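Local coordinates for BDI_3064 protein (Parabacteroides distasonis ATCC 8503, PDB 5Z06), which hydrolyses linear beta-1,2-glucan and beta-1,2-glucooligosaccharides of four or more glucose units, releasing sophorose from the non-reducing end, at residues 285-290 against 634-639; 232-237 against 244-249; 640-645 against 657-662. One frame throughout, in Å; residues are numbered along the deposited sequence.

Contact 1 of 3, residues 285-290 against 634-639; sequences EQLLDM and YYRNHG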
ATOM      1  N   GLU A 285      -3.920  14.120  20.272  1.00 31.55           N
ATOM      2  CA  GLU A 285      -3.556  15.192  19.346  1.00 32.35           C
ATOM      3  C   GLU A 285      -2.221  14.891  18.697  1.00 29.55           C
ATOM      4  O   GLU A 285      -2.089  14.971  17.486  1.00 28.93           O
ATOM      5  CB  GLU A 285      -3.501  16.561  20.045  1.00 35.39           C
ATOM      6  CG  GLU A 285      -4.875  17.123  20.401  1.00 39.81           C
ATOM      7  CD  GLU A 285      -5.667  17.529  19.182  1.00 43.94           C
ATOM      8  OE1 GLU A 285      -5.220  18.449  18.463  1.00 50.21           O
ATOM      9  OE2 GLU A 285      -6.737  16.921  18.936  1.00 53.59           O
ATOM     10  N   GLN A 286      -1.242  14.536  19.519  1.00 27.98           N
ATOM     11  CA  GLN A 286       0.074  14.144  19.027  1.00 26.80           C
ATOM     12  C   GLN A 286      -0.008  12.929  18.136  1.00 24.48           C
ATOM     13  O   GLN A 286       0.686  12.854  17.099  1.00 24.53           O
ATOM     14  CB  GLN A 286       1.043  13.919  20.199  1.00 27.82           C
ATOM     15  CG  GLN A 286       1.452  15.227  20.879  1.00 28.03           C
ATOM     16  CD  GLN A 286       2.247  15.012  22.162  1.00 28.07           C
ATOM     17  OE1 GLN A 286       1.773  14.362  23.086  1.00 26.50           O
ATOM     18  NE2 GLN A 286       3.457  15.576  22.223  1.00 27.23           N
ATOM     19  N   LEU A 287      -0.843  11.966  18.518  1.00 23.61           N
ATOM     20  CA  LEU A 287      -1.050  10.798  17.663  1.00 23.19           C
ATOM     21  C   LEU A 287      -1.626  11.164  16.296  1.00 23.00           C
ATOM     22  O   LEU A 287      -1.159  10.677  15.290  1.00 23.84           O
ATOM     23  CB  LEU A 287      -1.926   9.771  18.336  1.00 22.78           C
ATOM     24  CG  LEU A 287      -1.288   9.024  19.503  1.00 22.51           C
ATOM     25  CD1 LEU A 287      -2.394   8.206  20.170  1.00 22.23           C
ATOM     26  CD2 LEU A 287      -0.121   8.152  19.073  1.00 22.15           C
ATOM     27  N   LEU A 288      -2.623  12.039  16.277  1.00 23.72           N
ATOM     28  CA  LEU A 288      -3.159  12.542  15.026  1.00 24.51           C
ATOM     29  C   LEU A 288      -2.090  13.187  14.180  1.00 25.18           C
ATOM     30  O   LEU A 288      -2.011  12.894  13.002  1.00 25.67           O
ATOM     31  CB  LEU A 288      -4.299  13.531  15.272  1.00 24.53           C
ATOM     32  CG  LEU A 288      -5.552  12.903  15.875  1.00 25.66           C
ATOM     33  CD1 LEU A 288      -6.526  13.990  16.303  1.00 25.57           C
ATOM     34  CD2 LEU A 288      -6.183  11.893  14.919  1.00 26.51           C
ATOM     35  N   ASP A 289      -1.266  14.054  14.786  1.00 26.51           N
ATOM     36  CA  ASP A 289      -0.159  14.702  14.093  1.00 26.80           C
ATOM     37  C   ASP A 289       0.773  13.711  13.461  1.00 24.77           C
ATOM     38  O   ASP A 289       1.196  13.899  12.339  1.00 24.12           O
ATOM     39  CB  ASP A 289       0.711  15.566  15.044  1.00 27.80           C
ATOM     40  CG  ASP A 289      -0.010  16.774  15.577  1.00 29.04           C
ATOM     41  OD1 ASP A 289      -1.031  17.180  15.022  1.00 31.63           O
ATOM     42  OD2 ASP A 289       0.452  17.325  16.587  1.00 33.07           O
ATOM     43  N   MET A 290       1.154  12.707  14.237  1.00 24.94           N
ATOM     44  CA  MET A 290       2.098  11.694  13.799  1.00 25.85           C
ATOM     45  C   MET A 290       1.502  10.883  12.651  1.00 26.12           C
ATOM     46  O   MET A 290       2.166  10.651  11.652  1.00 27.44           O
ATOM     47  CB  MET A 290       2.434  10.758  14.961  1.00 26.80           C
ATOM     48  CG  MET A 290       3.272   9.551  14.597  1.00 26.87           C
ATOM     49  SD  MET A 290       3.219   8.409  15.982  1.00 28.86           S
ATOM     50  CE  MET A 290       1.717   7.476  15.661  1.00 27.39           C
ATOM     51  N   TYR A 634      -4.050   0.336  16.504  1.00 25.84           N
ATOM     52  CA  TYR A 634      -3.129   0.044  15.404  1.00 26.56           C
ATOM     53  C   TYR A 634      -1.689   0.430  15.733  1.00 25.46           C
ATOM     54  O   TYR A 634      -0.746  -0.327  15.458  1.00 24.83           O
ATOM     55  CB  TYR A 634      -3.574   0.769  14.130  1.00 24.93           C
ATOM     56  CG  TYR A 634      -4.881   0.322  13.555  1.00 25.08           C
ATOM     57  CD1 TYR A 634      -5.428  -0.912  13.863  1.00 25.02           C
ATOM     58  CD2 TYR A 634      -5.552   1.128  12.641  1.00 25.93           C
ATOM     59  CE1 TYR A 634      -6.632  -1.314  13.325  1.00 26.55           C
ATOM     60  CE2 TYR A 634      -6.730   0.721  12.072  1.00 26.70           C
ATOM     61  CZ  TYR A 634      -7.278  -0.496  12.433  1.00 26.29           C
ATOM     62  OH  TYR A 634      -8.458  -0.911  11.895  1.00 26.51           O
ATOM     63  N   TYR A 635      -1.536   1.618  16.311  1.00 23.84           N
ATOM     64  CA  TYR A 635      -0.242   2.099  16.711  1.00 24.10           C
ATOM     65  C   TYR A 635       0.283   1.381  17.947  1.00 24.61           C
ATOM     66  O   TYR A 635       1.340   0.759  17.886  1.00 25.20           O
ATOM     67  CB  TYR A 635      -0.283   3.588  16.948  1.00 23.62           C
ATOM     68  CG  TYR A 635       1.059   4.151  17.256  1.00 24.31           C
ATOM     69  CD1 TYR A 635       2.086   4.113  16.312  1.00 24.80           C
ATOM     70  CD2 TYR A 635       1.335   4.702  18.499  1.00 25.18           C
ATOM     71  CE1 TYR A 635       3.346   4.619  16.609  1.00 24.91           C
ATOM     72  CE2 TYR A 635       2.592   5.192  18.798  1.00 24.96           C
ATOM     73  CZ  TYR A 635       3.593   5.152  17.850  1.00 24.76           C
ATOM     74  OH  TYR A 635       4.832   5.661  18.163  1.00 23.63           O
ATOM     75  N   ARG A 636      -0.434   1.473  19.064  1.00 25.20           N
ATOM     76  CA  ARG A 636       0.138   1.023  20.328  1.00 26.16           C
ATOM     77  C   ARG A 636       0.189  -0.466  20.455  1.00 26.79           C
ATOM     78  O   ARG A 636       1.125  -0.950  21.027  1.00 26.61           O
ATOM     79  CB  ARG A 636      -0.595   1.578  21.529  1.00 27.07           C
ATOM     80  CG  ARG A 636      -0.283   3.035  21.768  1.00 28.50           C
ATOM     81  CD  ARG A 636      -1.217   3.600  22.807  1.00 27.43           C
ATOM     82  NE  ARG A 636      -0.849   4.983  23.068  1.00 27.94           N
ATOM     83  CZ  ARG A 636      -1.692   5.990  23.253  1.00 26.33           C
ATOM     84  NH1 ARG A 636      -2.990   5.801  23.214  1.00 26.71           N
ATOM     85  NH2 ARG A 636      -1.226   7.204  23.466  1.00 26.81           N
ATOM     86  N   ASN A 637      -0.815  -1.176  19.946  1.00 28.39           N
ATOM     87  CA  ASN A 637      -0.877  -2.638  20.091  1.00 28.38           C
ATOM     88  C   ASN A 637      -0.297  -3.358  18.902  1.00 28.33           C
ATOM     89  O   ASN A 637       0.455  -4.311  19.094  1.00 28.24           O
ATOM     90  CB  ASN A 637      -2.300  -3.114  20.342  1.00 30.27           C
ATOM     91  CG  ASN A 637      -2.860  -2.557  21.616  1.00 32.85           C
ATOM     92  OD1 ASN A 637      -2.155  -2.496  22.633  1.00 35.76           O
ATOM     93  ND2 ASN A 637      -4.111  -2.105  21.575  1.00 31.56           N
ATOM     94  N   HIS A 638      -0.633  -2.908  17.692  1.00 26.12           N
ATOM     95  CA  HIS A 638      -0.139  -3.539  16.459  1.00 27.53           C
ATOM     96  C   HIS A 638       1.038  -2.872  15.791  1.00 27.16           C
ATOM     97  O   HIS A 638       1.462  -3.316  14.743  1.00 29.78           O
ATOM     98  CB  HIS A 638      -1.276  -3.682  15.455  1.00 26.97           C
ATOM     99  CG  HIS A 638      -2.441  -4.408  16.014  1.00 27.79           C
ATOM    100  ND1 HIS A 638      -2.294  -5.524  16.810  1.00 30.29           N
ATOM    101  CD2 HIS A 638      -3.766  -4.148  15.958  1.00 29.08           C
ATOM    102  CE1 HIS A 638      -3.487  -5.936  17.199  1.00 29.78           C
ATOM    103  NE2 HIS A 638      -4.397  -5.124  16.689  1.00 31.02           N
ATOM    104  N   GLY A 639       1.591  -1.840  16.398  1.00 26.82           N
ATOM    105  CA  GLY A 639       2.585  -1.032  15.732  1.00 26.50           C
ATOM    106  C   GLY A 639       3.848  -1.762  15.386  1.00 25.87           C
ATOM    107  O   GLY A 639       4.436  -1.462  14.368  1.00 23.21           O
TER
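The methyl group of M290 sits above the ring of Y635: CE lies 3.5 Å from the centroid of the Y635 ring, only 14° off the ring normal, a CH-pi contact made almost over the centre. SD of M290 follows at 4.2 Å from the same centroid, still over the face. The thioether chain leaves its helix with CG opposite the backbone N and then folds at the sulfur (chi3 86°), which brings the methyl down onto the ring. L287 divides its two branches. CD2 comes obliquely to Y635, 3.8 Å from CD2 of that ring, while CD1 rests on one face of the R636 guanidinium, 3.6 Å from NH2 of R636. Polar ends are served elsewhere: the Y635 hydroxyl bonds with R203 N and H204 ND1, at the start of strand 204-210 of the neighbouring beta domain, and R636 NE forms a salt bridge with E202. Replacing Y635 by alanine is likely to leave the M290 methyl over a gap and H204 ND1 without its hydroxyl partner. What results is a Met-aromatic contact between helices 284-297 and 624-636 of the helical domain, consistent with the (alpha/alpha)6 fold of the six-hairpin glycosidase clan.

Contact 2 of 3, residues 232-237 against 244-249; sequences QPVAVR and YTDFLG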
ATOM      1  N   GLN A 232      23.792  -3.110  17.958  1.00 52.95           N
ATOM      2  CA  GLN A 232      23.391  -4.339  17.281  1.00 54.64           C
ATOM      3  C   GLN A 232      22.655  -3.969  15.970  1.00 53.85           C
ATOM      4  O   GLN A 232      21.988  -2.927  15.899  1.00 50.02           O
ATOM      5  CB  GLN A 232      22.502  -5.201  18.199  1.00 58.18           C
ATOM      6  CG  GLN A 232      23.247  -5.869  19.359  1.00 64.45           C
ATOM      7  CD  GLN A 232      24.257  -6.930  18.907  1.00 66.41           C
ATOM      8  OE1 GLN A 232      25.450  -6.648  18.766  1.00 70.90           O
ATOM      9  NE2 GLN A 232      23.780  -8.151  18.679  1.00 65.85           N
ATOM     10  N   PRO A 233      22.779  -4.819  14.927  1.00 53.33           N
ATOM     11  CA  PRO A 233      22.066  -4.539  13.686  1.00 48.16           C
ATOM     12  C   PRO A 233      20.588  -4.874  13.884  1.00 42.00           C
ATOM     13  O   PRO A 233      20.257  -5.995  14.216  1.00 40.63           O
ATOM     14  CB  PRO A 233      22.750  -5.478  12.682  1.00 49.40           C
ATOM     15  CG  PRO A 233      23.167  -6.658  13.496  1.00 51.06           C
ATOM     16  CD  PRO A 233      23.376  -6.175  14.911  1.00 53.61           C
ATOM     17  N   VAL A 234      19.707  -3.891  13.740  1.00 38.56           N
ATOM     18  CA  VAL A 234      18.282  -4.114  14.002  1.00 35.49           C
ATOM     19  C   VAL A 234      17.419  -4.236  12.767  1.00 34.45           C
ATOM     20  O   VAL A 234      16.325  -4.786  12.856  1.00 37.24           O
ATOM     21  CB  VAL A 234      17.663  -3.065  14.931  1.00 35.64           C
ATOM     22  CG1 VAL A 234      18.193  -3.268  16.341  1.00 37.47           C
ATOM     23  CG2 VAL A 234      17.880  -1.645  14.413  1.00 34.07           C
ATOM     24  N   ALA A 235      17.883  -3.731  11.633  1.00 32.40           N
ATOM     25  CA  ALA A 235      17.071  -3.752  10.425  1.00 33.92           C
ATOM     26  C   ALA A 235      17.905  -3.493   9.206  1.00 33.66           C
ATOM     27  O   ALA A 235      19.026  -2.982   9.295  1.00 33.67           O
ATOM     28  CB  ALA A 235      15.959  -2.699  10.502  1.00 33.66           C
ATOM     29  N   VAL A 236      17.334  -3.843   8.060  1.00 34.28           N
ATOM     30  CA  VAL A 236      17.877  -3.432   6.783  1.00 34.43           C
ATOM     31  C   VAL A 236      16.782  -2.711   6.038  1.00 34.65           C
ATOM     32  O   VAL A 236      15.596  -3.019   6.186  1.00 30.29           O
ATOM     33  CB  VAL A 236      18.409  -4.576   5.896  1.00 35.68           C
ATOM     34  CG1 VAL A 236      19.633  -5.205   6.524  1.00 38.97           C
ATOM     35  CG2 VAL A 236      17.347  -5.635   5.590  1.00 37.02           C
ATOM     36  N   ARG A 237      17.195  -1.736   5.249  1.00 34.33           N
ATOM     37  CA  ARG A 237      16.275  -1.055   4.400  1.00 35.32           C
ATOM     38  C   ARG A 237      16.857  -1.008   3.014  1.00 34.17           C
ATOM     39  O   ARG A 237      17.983  -0.566   2.801  1.00 37.10           O
ATOM     40  CB  ARG A 237      15.961   0.336   4.963  1.00 34.88           C
ATOM     41  CG  ARG A 237      15.000   0.302   6.140  1.00 33.61           C
ATOM     42  CD  ARG A 237      13.606  -0.110   5.691  1.00 33.55           C
ATOM     43  NE  ARG A 237      12.631  -0.173   6.775  1.00 31.96           N
ATOM     44  CZ  ARG A 237      12.387  -1.235   7.549  1.00 31.88           C
ATOM     45  NH1 ARG A 237      13.075  -2.373   7.429  1.00 32.72           N
ATOM     46  NH2 ARG A 237      11.462  -1.146   8.489  1.00 29.63           N
ATOM     47  N   TYR A 244      13.799   4.556   8.287  1.00 27.65           N
ATOM     48  CA  TYR A 244      13.560   3.369   9.069  1.00 28.02           C
ATOM     49  C   TYR A 244      12.744   3.714  10.297  1.00 28.11           C
ATOM     50  O   TYR A 244      13.022   4.706  10.978  1.00 27.91           O
ATOM     51  CB  TYR A 244      14.873   2.692   9.447  1.00 27.69           C
ATOM     52  CG  TYR A 244      14.654   1.604  10.448  1.00 27.52           C
ATOM     53  CD1 TYR A 244      13.906   0.480  10.113  1.00 28.15           C
ATOM     54  CD2 TYR A 244      15.147   1.715  11.744  1.00 27.79           C
ATOM     55  CE1 TYR A 244      13.663  -0.521  11.033  1.00 28.18           C
ATOM     56  CE2 TYR A 244      14.932   0.713  12.668  1.00 27.91           C
ATOM     57  CZ  TYR A 244      14.192  -0.393  12.312  1.00 27.71           C
ATOM     58  OH  TYR A 244      13.987  -1.358  13.245  1.00 28.76           O
ATOM     59  N   THR A 245      11.729   2.890  10.537  1.00 27.73           N
ATOM     60  CA  THR A 245      10.839   3.031  11.646  1.00 28.94           C
ATOM     61  C   THR A 245      11.151   1.941  12.655  1.00 29.07           C
ATOM     62  O   THR A 245      10.898   0.761  12.419  1.00 28.96           O
ATOM     63  CB  THR A 245       9.387   2.980  11.163  1.00 29.11           C
ATOM     64  OG1 THR A 245       9.101   4.193  10.452  1.00 29.00           O
ATOM     65  CG2 THR A 245       8.431   2.845  12.331  1.00 30.02           C
ATOM     66  N   ASP A 246      11.704   2.354  13.789  1.00 29.36           N
ATOM     67  CA  ASP A 246      12.073   1.426  14.807  1.00 29.59           C
ATOM     68  C   ASP A 246      10.990   1.425  15.839  1.00 30.14           C
ATOM     69  O   ASP A 246      10.904   2.342  16.659  1.00 27.31           O
ATOM     70  CB  ASP A 246      13.386   1.801  15.470  1.00 31.43           C
ATOM     71  CG  ASP A 246      13.956   0.657  16.279  1.00 33.76           C
ATOM     72  OD1 ASP A 246      13.863  -0.508  15.824  1.00 37.12           O
ATOM     73  OD2 ASP A 246      14.490   0.919  17.376  1.00 33.85           O
ATOM     74  N   PHE A 247      10.177   0.382  15.812  1.00 27.58           N
ATOM     75  CA  PHE A 247       9.121   0.264  16.769  1.00 29.72           C
ATOM     76  C   PHE A 247       9.670  -0.356  18.050  1.00 30.00           C
ATOM     77  O   PHE A 247       9.837  -1.554  18.124  1.00 32.65           O
ATOM     78  CB  PHE A 247       7.959  -0.557  16.221  1.00 27.62           C
ATOM     79  CG  PHE A 247       6.726  -0.402  17.038  1.00 28.45           C
ATOM     80  CD1 PHE A 247       6.495  -1.226  18.130  1.00 28.82           C
ATOM     81  CD2 PHE A 247       5.840   0.615  16.766  1.00 27.73           C
ATOM     82  CE1 PHE A 247       5.355  -1.071  18.896  1.00 30.26           C
ATOM     83  CE2 PHE A 247       4.721   0.796  17.541  1.00 28.54           C
ATOM     84  CZ  PHE A 247       4.464  -0.054  18.605  1.00 29.15           C
ATOM     85  N   LEU A 248       9.930   0.471  19.049  1.00 30.92           N
ATOM     86  CA  LEU A 248      10.419   0.006  20.353  1.00 33.14           C
ATOM     87  C   LEU A 248       9.313  -0.574  21.199  1.00 32.16           C
ATOM     88  O   LEU A 248       9.560  -1.440  22.015  1.00 32.67           O
ATOM     89  CB  LEU A 248      11.078   1.152  21.136  1.00 33.32           C
ATOM     90  CG  LEU A 248      12.280   1.738  20.402  1.00 34.97           C
ATOM     91  CD1 LEU A 248      12.647   3.097  20.972  1.00 37.15           C
ATOM     92  CD2 LEU A 248      13.451   0.775  20.469  1.00 36.29           C
ATOM     93  N   GLY A 249       8.097  -0.081  21.018  1.00 30.96           N
ATOM     94  CA  GLY A 249       6.953  -0.524  21.812  1.00 32.34           C
ATOM     95  C   GLY A 249       7.000  -0.113  23.267  1.00 31.35           C
ATOM     96  O   GLY A 249       6.256  -0.639  24.045  1.00 31.74           O
TER
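Two successive residues, V234 and A235, both point their side chains toward strand 243-247, breaking the in-and-out order of a regular strand. The cause is a classic beta bulge, in which both residues face I222 of the next strand. Strand 232-237 edges a four-stranded sheet and strand 243-247 a three-stranded one, and the strand order of the two sheets is consistent with a fibronectin type III-like sandwich. The contact therefore runs from sheet to sheet, with the axes of the two strand segments 8.6 Å apart and no hydrogen bond between them.

Y244 fills the interval. With CG opposite its backbone N (chi1 170°), the ring is carried from strand 243-247 toward the bulge, where A235 CB presses obliquely on Y244 CE1 at 3.2 Å, tight packing for two carbons. V234 contributes more loosely, its CG2 being 4.2 Å from Y244 CE2.

R237 and Y244 do not form a cation-pi stack: the guanidinium turns its face to the ring edge, the planes 77° apart, and Y244 CD1 lies 3.4 Å from R237 NH2. A bend at chi2 folds the arginine back, and NH1 donates to V236 O at 2.9 Å, which helps to fix the rotation of the group; NH2 forms a salt bridge with E645 of the helical domain.

The carboxylate of D246 is shared as well: OD2 meets R224 and Y257, surroundings that would probably favour its charged form, while OD1 serves the tyrosine of its own strand. Y244 OH donates to D246 OD1 at 2.7 Å, on the anti side and 26° out of the carboxylate plane.

Contact 3 of 3, residues 640-645 against 657-662; sequences SFLWGE and NWVSPL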
ATOM      1  N   SER A 640       4.250  -2.733  16.210  1.00 27.28           N
ATOM      2  CA  SER A 640       5.448  -3.538  15.930  1.00 26.96           C
ATOM      3  C   SER A 640       5.497  -4.080  14.514  1.00 26.93           C
ATOM      4  O   SER A 640       6.557  -4.133  13.909  1.00 27.44           O
ATOM      5  CB  SER A 640       5.538  -4.707  16.901  1.00 27.17           C
ATOM      6  OG  SER A 640       4.379  -5.477  16.784  1.00 29.21           O
ATOM      7  N   PHE A 641       4.340  -4.483  13.990  1.00 27.67           N
ATOM      8  CA  PHE A 641       4.226  -4.911  12.592  1.00 25.22           C
ATOM      9  C   PHE A 641       3.455  -3.964  11.714  1.00 24.70           C
ATOM     10  O   PHE A 641       3.673  -3.966  10.528  1.00 25.70           O
ATOM     11  CB  PHE A 641       3.592  -6.303  12.485  1.00 25.74           C
ATOM     12  CG  PHE A 641       2.153  -6.361  12.909  1.00 25.47           C
ATOM     13  CD1 PHE A 641       1.137  -6.119  11.996  1.00 25.66           C
ATOM     14  CD2 PHE A 641       1.815  -6.707  14.205  1.00 25.42           C
ATOM     15  CE1 PHE A 641      -0.183  -6.196  12.372  1.00 24.16           C
ATOM     16  CE2 PHE A 641       0.487  -6.758  14.598  1.00 25.72           C
ATOM     17  CZ  PHE A 641      -0.508  -6.510  13.674  1.00 25.49           C
ATOM     18  N   LEU A 642       2.540  -3.182  12.276  1.00 24.76           N
ATOM     19  CA  LEU A 642       1.606  -2.395  11.478  1.00 25.00           C
ATOM     20  C   LEU A 642       2.029  -0.947  11.234  1.00 26.00           C
ATOM     21  O   LEU A 642       1.544  -0.325  10.298  1.00 25.48           O
ATOM     22  CB  LEU A 642       0.224  -2.424  12.122  1.00 25.99           C
ATOM     23  CG  LEU A 642      -0.959  -1.944  11.298  1.00 25.49           C
ATOM     24  CD1 LEU A 642      -1.031  -2.730  10.008  1.00 25.42           C
ATOM     25  CD2 LEU A 642      -2.245  -2.151  12.077  1.00 26.77           C
ATOM     26  N   TRP A 643       2.905  -0.397  12.077  1.00 26.42           N
ATOM     27  CA  TRP A 643       3.354   0.991  11.924  1.00 25.35           C
ATOM     28  C   TRP A 643       4.679   1.027  11.191  1.00 24.74           C
ATOM     29  O   TRP A 643       5.612   0.364  11.570  1.00 25.70           O
ATOM     30  CB  TRP A 643       3.515   1.660  13.260  1.00 25.17           C
ATOM     31  CG  TRP A 643       3.970   3.043  13.138  1.00 24.63           C
ATOM     32  CD1 TRP A 643       5.203   3.508  13.419  1.00 26.42           C
ATOM     33  CD2 TRP A 643       3.196   4.163  12.705  1.00 24.97           C
ATOM     34  NE1 TRP A 643       5.267   4.858  13.184  1.00 28.00           N
ATOM     35  CE2 TRP A 643       4.040   5.294  12.760  1.00 26.61           C
ATOM     36  CE3 TRP A 643       1.866   4.330  12.304  1.00 24.79           C
ATOM     37  CZ2 TRP A 643       3.606   6.578  12.417  1.00 25.90           C
ATOM     38  CZ3 TRP A 643       1.421   5.615  11.954  1.00 25.43           C
ATOM     39  CH2 TRP A 643       2.300   6.726  12.018  1.00 26.49           C
ATOM     40  N   GLY A 644       4.744   1.816  10.144  1.00 24.14           N
ATOM     41  CA  GLY A 644       5.899   1.872   9.298  1.00 24.67           C
ATOM     42  C   GLY A 644       6.246   3.312   8.956  1.00 24.89           C
ATOM     43  O   GLY A 644       5.667   4.268   9.509  1.00 23.37           O
ATOM     44  N   GLU A 645       7.122   3.426   7.964  1.00 23.49           N
ATOM     45  CA  GLU A 645       7.800   4.668   7.610  1.00 24.60           C
ATOM     46  C   GLU A 645       6.866   5.651   6.957  1.00 26.02           C
ATOM     47  O   GLU A 645       7.095   6.873   7.040  1.00 25.15           O
ATOM     48  CB  GLU A 645       8.961   4.375   6.654  1.00 24.98           C
ATOM     49  CG  GLU A 645      10.121   3.620   7.292  1.00 25.22           C
ATOM     50  CD  GLU A 645       9.885   2.138   7.490  1.00 24.95           C
ATOM     51  OE1 GLU A 645       8.884   1.592   7.008  1.00 25.63           O
ATOM     52  OE2 GLU A 645      10.740   1.513   8.117  1.00 25.20           O
ATOM     53  N   ASN A 657      -1.909 -14.295   9.980  1.00 27.40           N
ATOM     54  CA  ASN A 657      -0.593 -13.757  10.347  1.00 25.64           C
ATOM     55  C   ASN A 657       0.157 -13.166   9.138  1.00 25.69           C
ATOM     56  O   ASN A 657       1.261 -13.579   8.772  1.00 23.89           O
ATOM     57  CB  ASN A 657       0.277 -14.783  11.072  1.00 25.65           C
ATOM     58  CG  ASN A 657       1.414 -14.117  11.802  1.00 24.91           C
ATOM     59  OD1 ASN A 657       1.214 -13.073  12.369  1.00 24.87           O
ATOM     60  ND2 ASN A 657       2.609 -14.670  11.726  1.00 25.27           N
ATOM     61  N   TRP A 658      -0.497 -12.171   8.550  1.00 26.80           N
ATOM     62  CA  TRP A 658      -0.050 -11.487   7.358  1.00 26.12           C
ATOM     63  C   TRP A 658      -0.139  -9.969   7.577  1.00 25.55           C
ATOM     64  O   TRP A 658      -1.055  -9.465   8.206  1.00 26.91           O
ATOM     65  CB  TRP A 658      -0.937 -11.905   6.190  1.00 25.29           C
ATOM     66  CG  TRP A 658      -0.616 -11.222   4.919  1.00 26.52           C
ATOM     67  CD1 TRP A 658       0.283 -11.610   3.976  1.00 27.18           C
ATOM     68  CD2 TRP A 658      -1.184 -10.003   4.456  1.00 27.25           C
ATOM     69  NE1 TRP A 658       0.302 -10.713   2.938  1.00 27.33           N
ATOM     70  CE2 TRP A 658      -0.597  -9.719   3.205  1.00 28.51           C
ATOM     71  CE3 TRP A 658      -2.142  -9.131   4.970  1.00 27.68           C
ATOM     72  CZ2 TRP A 658      -0.933  -8.602   2.468  1.00 27.90           C
ATOM     73  CZ3 TRP A 658      -2.474  -8.027   4.246  1.00 27.72           C
ATOM     74  CH2 TRP A 658      -1.871  -7.769   3.000  1.00 28.82           C
ATOM     75  N   VAL A 659       0.830  -9.255   7.045  1.00 25.44           N
ATOM     76  CA  VAL A 659       0.741  -7.814   6.896  1.00 26.73           C
ATOM     77  C   VAL A 659       1.242  -7.452   5.512  1.00 26.08           C
ATOM     78  O   VAL A 659       2.109  -8.100   4.947  1.00 26.44           O
ATOM     79  CB  VAL A 659       1.496  -7.065   8.020  1.00 26.63           C
ATOM     80  CG1 VAL A 659       2.986  -7.353   7.969  1.00 27.43           C
ATOM     81  CG2 VAL A 659       1.237  -5.555   7.941  1.00 27.87           C
ATOM     82  N   SER A 660       0.659  -6.415   4.961  1.00 26.28           N
ATOM     83  CA  SER A 660       0.989  -5.982   3.639  1.00 26.43           C
ATOM     84  C   SER A 660       2.440  -5.564   3.565  1.00 27.97           C
ATOM     85  O   SER A 660       2.946  -4.911   4.483  1.00 26.11           O
ATOM     86  CB  SER A 660       0.118  -4.798   3.262  1.00 25.59           C
ATOM     87  OG  SER A 660       0.468  -4.358   2.000  1.00 25.94           O
ATOM     88  N   PRO A 661       3.126  -5.928   2.458  1.00 29.35           N
ATOM     89  CA  PRO A 661       4.500  -5.441   2.265  1.00 28.72           C
ATOM     90  C   PRO A 661       4.587  -4.035   1.692  1.00 28.38           C
ATOM     91  O   PRO A 661       5.676  -3.585   1.408  1.00 31.59           O
ATOM     92  CB  PRO A 661       5.082  -6.448   1.273  1.00 30.25           C
ATOM     93  CG  PRO A 661       3.895  -6.928   0.486  1.00 31.27           C
ATOM     94  CD  PRO A 661       2.668  -6.767   1.338  1.00 29.67           C
ATOM     95  N   LEU A 662       3.465  -3.326   1.543  1.00 27.81           N
ATOM     96  CA  LEU A 662       3.463  -2.055   0.837  1.00 27.14           C
ATOM     97  C   LEU A 662       2.692  -0.975   1.567  1.00 26.43           C
ATOM     98  O   LEU A 662       1.897  -1.238   2.485  1.00 24.99           O
ATOM     99  CB  LEU A 662       2.918  -2.224  -0.609  1.00 26.28           C
ATOM    100  CG  LEU A 662       1.585  -2.923  -0.877  1.00 26.97           C
ATOM    101  CD1 LEU A 662       0.391  -2.085  -0.457  1.00 27.74           C
ATOM    102  CD2 LEU A 662       1.455  -3.198  -2.359  1.00 26.90           C
TER
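Apolar packing between the segments converges on one methyl, V659 CG2, which F641 and L642 approach from the end of a short helix. The F641 ring offers its edge: CD1 is 4.1 Å from V659 CG2, and the methyl lies near the ring plane rather than over a face. At chi1 67° the F641 side chain is placed between its own N and carbonyl carbon, which turns the ring edge toward V659. The backbone takes part too, F641 O lying 3.9 Å from V659 CG2. L642 adds a single branch, CD1, at 4.2 Å from that methyl. V659 makes this possible by holding CG2 opposite its backbone N. Beyond the two segments, L15 touches V659, M16 touches F641, and F652 lies against both L642 and V659.

No hydrogen bond crosses between the segments; one shapes 657-662. S660 OG accepts from L662 N at 3.2 Å with an N-H...O angle of 159°, an ST turn just after strand 658-659. V659 O bonds to a glycerol, probably a crystallisation additive.

Aromatic and amide contacts come next. Within 657-662, S660 N lies 3.4 Å above the plane of the W658 ring, toward its rim; from outside, F21 and F593 meet that ring edge-to-face. N657 ND2 bonds to K17 O and D19 OD1, tying the hairpin to the N-terminal part of the chain. N657 itself has positive phi (61°) and, with W658, faces N653. This is a G1 beta bulge in the antiparallel hairpin of strands 652-653 and 658-659, packed here against the end of helix 639-642.

The three contacts lie in a continuous run from the helical domain to the beta sandwich, probably fibronectin-like. Contact 1 lies about 14 Å from contact 3, centre to centre, and W643 joins them: its ring meets Y635 edge-to-face, and its CZ2 is 3.7 Å from M290 CG. Contacts 2 and 3, centres about 13 Å apart, are joined through the E645 carboxylate, E645 OE2 lying 2.8 Å from R237 NH2 in a salt bridge and 3.0 Å from T245 N in a probable hydrogen bond. Although the centres of contacts 1 and 2 are about 17 Å apart, F247 CE2 packs 3.3 Å from G639 CA. Of the bound species, calcium is about 9 Å from the A235 side chain, and glycerol about 4 Å from that of V659.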